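Local coordinates for SPCC18.06c protein (Schizosaccharomyces pombe, PDB 2P51) that removes the poly(A) tails of messenger RNA as the metal-dependent 3'-exoribonuclease subunit of the CCR4-NOT complex, at residues 110-114 and 115-119. Residues are numbered along the deposited sequence; the frame is centred on the assembly and turned at random.
Sequences FTFNL and QDDMY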
ATOM      1  N   PHE A 110     -11.003   5.761  -4.087  1.00 14.04           N
ATOM      2  CA  PHE A 110     -11.966   4.759  -4.545  1.00 14.28           C
ATOM      3  C   PHE A 110     -13.381   5.039  -4.059  1.00 16.17           C
ATOM      4  O   PHE A 110     -13.629   5.696  -3.039  1.00 16.20           O
ATOM      5  CB  PHE A 110     -11.528   3.366  -4.060  1.00 14.26           C
ATOM      6  CG  PHE A 110     -10.280   2.957  -4.834  1.00 14.43           C
ATOM      7  CD1 PHE A 110     -10.384   2.349  -6.076  1.00 16.33           C
ATOM      8  CD2 PHE A 110      -9.012   3.221  -4.349  1.00 14.44           C
ATOM      9  CE1 PHE A 110      -9.258   1.971  -6.794  1.00 16.47           C
ATOM     10  CE2 PHE A 110      -7.872   2.831  -5.027  1.00 15.42           C
ATOM     11  CZ  PHE A 110      -8.010   2.227  -6.284  1.00 15.79           C
ATOM     12  N   THR A 111     -14.323   4.492  -4.817  1.00 16.16           N
ATOM     13  CA  THR A 111     -15.757   4.694  -4.537  1.00 16.79           C
ATOM     14  C   THR A 111     -16.127   4.180  -3.146  1.00 15.90           C
ATOM     15  O   THR A 111     -15.692   3.115  -2.690  1.00 17.87           O
ATOM     16  CB  THR A 111     -16.577   3.987  -5.622  1.00 18.72           C
ATOM     17  OG1 THR A 111     -17.943   4.404  -5.484  1.00 23.55           O
ATOM     18  CG2 THR A 111     -16.512   2.473  -5.441  1.00 19.59           C
ATOM     19  N   PHE A 112     -16.958   4.928  -2.416  1.00 16.80           N
ATOM     20  CA  PHE A 112     -17.343   4.527  -1.050  1.00 16.83           C
ATOM     21  C   PHE A 112     -18.624   5.274  -0.739  1.00 17.18           C
ATOM     22  O   PHE A 112     -18.815   6.402  -1.262  1.00 20.29           O
ATOM     23  CB  PHE A 112     -16.200   4.895  -0.087  1.00 18.04           C
ATOM     24  CG  PHE A 112     -16.326   4.120   1.200  1.00 16.19           C
ATOM     25  CD1 PHE A 112     -15.796   2.829   1.262  1.00 18.05           C
ATOM     26  CD2 PHE A 112     -16.965   4.653   2.324  1.00 17.60           C
ATOM     27  CE1 PHE A 112     -15.919   2.075   2.431  1.00 15.21           C
ATOM     28  CE2 PHE A 112     -17.079   3.888   3.467  1.00 17.18           C
ATOM     29  CZ  PHE A 112     -16.569   2.601   3.521  1.00 16.53           C
ATOM     30  N   ASN A 113     -19.510   4.715   0.075  1.00 17.29           N
ATOM     31  CA  ASN A 113     -20.834   5.240   0.331  1.00 18.66           C
ATOM     32  C   ASN A 113     -21.093   5.099   1.839  1.00 18.51           C
ATOM     33  O   ASN A 113     -21.260   3.994   2.338  1.00 21.78           O
ATOM     34  CB  ASN A 113     -21.870   4.525  -0.523  1.00 21.28           C
ATOM     35  CG  ASN A 113     -23.219   5.194  -0.352  1.00 24.16           C
ATOM     36  OD1 ASN A 113     -23.672   5.317   0.783  1.00 26.32           O
ATOM     37  ND2 ASN A 113     -23.824   5.577  -1.490  1.00 26.48           N
ATOM     38  N   LEU A 114     -21.095   6.225   2.563  1.00 19.58           N
ATOM     39  CA  LEU A 114     -21.232   6.171   4.010  1.00 20.90           C
ATOM     40  C   LEU A 114     -22.597   5.662   4.447  1.00 23.94           C
ATOM     41  O   LEU A 114     -22.803   5.177   5.552  1.00 27.80           O
ATOM     42  CB  LEU A 114     -20.999   7.559   4.664  1.00 21.13           C
ATOM     43  CG  LEU A 114     -19.511   7.998   4.615  1.00 23.38           C
ATOM     44  CD1 LEU A 114     -19.376   9.410   5.180  1.00 28.89           C
ATOM     45  CD2 LEU A 114     -18.593   6.999   5.334  1.00 23.92           C
ATOM     46  N   GLN A 115     -23.580   5.803   3.563  1.00 24.59           N
ATOM     47  CA  GLN A 115     -24.919   5.337   3.957  1.00 26.54           C
ATOM     48  C   GLN A 115     -25.042   3.836   3.746  1.00 26.89           C
ATOM     49  O   GLN A 115     -25.740   3.135   4.478  1.00 33.25           O
ATOM     50  CB  GLN A 115     -25.931   6.165   3.134  1.00 32.20           C
ATOM     51  CG  GLN A 115     -25.952   7.649   3.448  1.00 39.02           C
ATOM     52  CD  GLN A 115     -24.863   8.486   2.806  1.00 48.23           C
ATOM     53  OE1 GLN A 115     -24.257   9.330   3.497  1.00 61.06           O
ATOM     54  NE2 GLN A 115     -24.553   8.326   1.513  1.00 55.20           N
ATOM     55  N   ASP A 116     -24.403   3.246   2.727  1.00 26.42           N
ATOM     56  CA  ASP A 116     -24.652   1.877   2.340  1.00 29.80           C
ATOM     57  C   ASP A 116     -23.570   0.881   2.751  1.00 25.01           C
ATOM     58  O   ASP A 116     -23.859  -0.330   2.892  1.00 30.46           O
ATOM     59  CB  ASP A 116     -24.751   1.747   0.799  1.00 36.73           C
ATOM     60  CG  ASP A 116     -25.860   2.490   0.111  1.00 43.32           C
ATOM     61  OD1 ASP A 116     -26.780   2.962   0.820  1.00 52.71           O
ATOM     62  OD2 ASP A 116     -25.861   2.621  -1.153  1.00 53.55           O
ATOM     63  N   ASP A 117     -22.330   1.352   2.888  1.00 21.51           N
ATOM     64  CA  ASP A 117     -21.174   0.476   3.017  1.00 20.97           C
ATOM     65  C   ASP A 117     -20.863   0.204   4.481  1.00 20.06           C
ATOM     66  O   ASP A 117     -21.230   0.998   5.336  1.00 25.76           O
ATOM     67  CB  ASP A 117     -19.926   1.091   2.363  1.00 20.24           C
ATOM     68  CG  ASP A 117     -20.027   0.967   0.850  1.00 21.28           C
ATOM     69  OD1 ASP A 117     -20.683   0.027   0.345  1.00 26.31           O
ATOM     70  OD2 ASP A 117     -19.467   1.825   0.137  1.00 21.76           O
ATOM     71  N   MET A 118     -20.202  -0.931   4.701  1.00 20.98           N
ATOM     72  CA  MET A 118     -19.807  -1.312   6.052  1.00 20.41           C
ATOM     73  C   MET A 118     -18.502  -0.671   6.467  1.00 17.91           C
ATOM     74  O   MET A 118     -17.627  -0.458   5.604  1.00 17.47           O
ATOM     75  CB  MET A 118     -19.645  -2.835   6.106  0.52 23.46           C
ATOM     76  CG  MET A 118     -20.902  -3.575   5.710  0.52 23.24           C
ATOM     77  SD  MET A 118     -20.748  -5.366   5.817  0.52 48.17           S
ATOM     78  CE  MET A 118     -19.760  -5.684   4.340  0.52 37.35           C
ATOM     79  N   TYR A 119     -18.287  -0.403   7.748  1.00 16.11           N
ATOM     80  CA  TYR A 119     -17.023   0.239   8.161  1.00 16.17           C
ATOM     81  C   TYR A 119     -16.950   0.339   9.663  1.00 15.16           C
ATOM     82  O   TYR A 119     -18.022   0.313  10.310  1.00 19.50           O
ATOM     83  CB  TYR A 119     -16.896   1.656   7.629  1.00 16.14           C
ATOM     84  CG  TYR A 119     -18.105   2.572   7.759  1.00 17.83           C
ATOM     85  CD1 TYR A 119     -18.415   3.261   8.919  1.00 19.92           C
ATOM     86  CD2 TYR A 119     -18.953   2.758   6.665  1.00 19.57           C
ATOM     87  CE1 TYR A 119     -19.530   4.097   8.966  1.00 24.61           C
ATOM     88  CE2 TYR A 119     -20.049   3.575   6.683  1.00 21.97           C
ATOM     89  CZ  TYR A 119     -20.334   4.237   7.861  1.00 26.54           C
ATOM     90  OH  TYR A 119     -21.412   5.073   7.960  1.00 33.46           O
TER
HETATM   91  O   HOH W   1     -26.449   6.952  -0.928  0.81 36.32           O
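Asn113 and Asp117 grip each other from both ends of a tight turn, a compact example of how side chains can fasten a loop that has no regular secondary structure. The backbone N of Asp117 bonds to Asn113 O at 2.9 Å, while the Asn113 N-H meets Asp117 OD2 from 35° out of the carboxylate plane. Asn113 holds CG anti to its own N (chi1 -174°), which carries OD1 over the turn; there OD1 accepts Gln115 N weakly, closing an Asx turn, and also takes Asp116 N at 2.9 Å, from above the carbonyl plane. The tight side is the inner one. Asp117 CB lies over one face of the Phe112 ring, 4.2 Å from its centroid, while Tyr119 CD2 comes to the edge of that ring, 3.9 Å from Phe112 CE2. Tyr119 OH reaches back to Leu114 O at 2.8 Å, in the carbonyl plane and on a lone pair, and the Leu114 side chain crosses that of Tyr119 at about a right angle, Leu114 CD2 coming within 4.0 Å of Tyr119 CE2. Ile124 of helix 121-129 backs Phe112, Leu114 and Tyr119. The outer side is looser: Gln115 and Asp116 are exposed, and a water accepts from Asn113 ND2 and, weakly, from Gln115 NE2, whose stronger partner is Gln138; even here the Asn113 amide stacks almost parallel on the Asp116 carboxylate. A phenylalanine in place of Tyr119 would probably leave Leu114 O without its hydroxyl donor and the ring with one less tie. Asp117 OD1 forms a salt bridge with Lys84, between helix 69-82 and strand 87-93, which joins the two loops and probably offsets the carboxylate's charge.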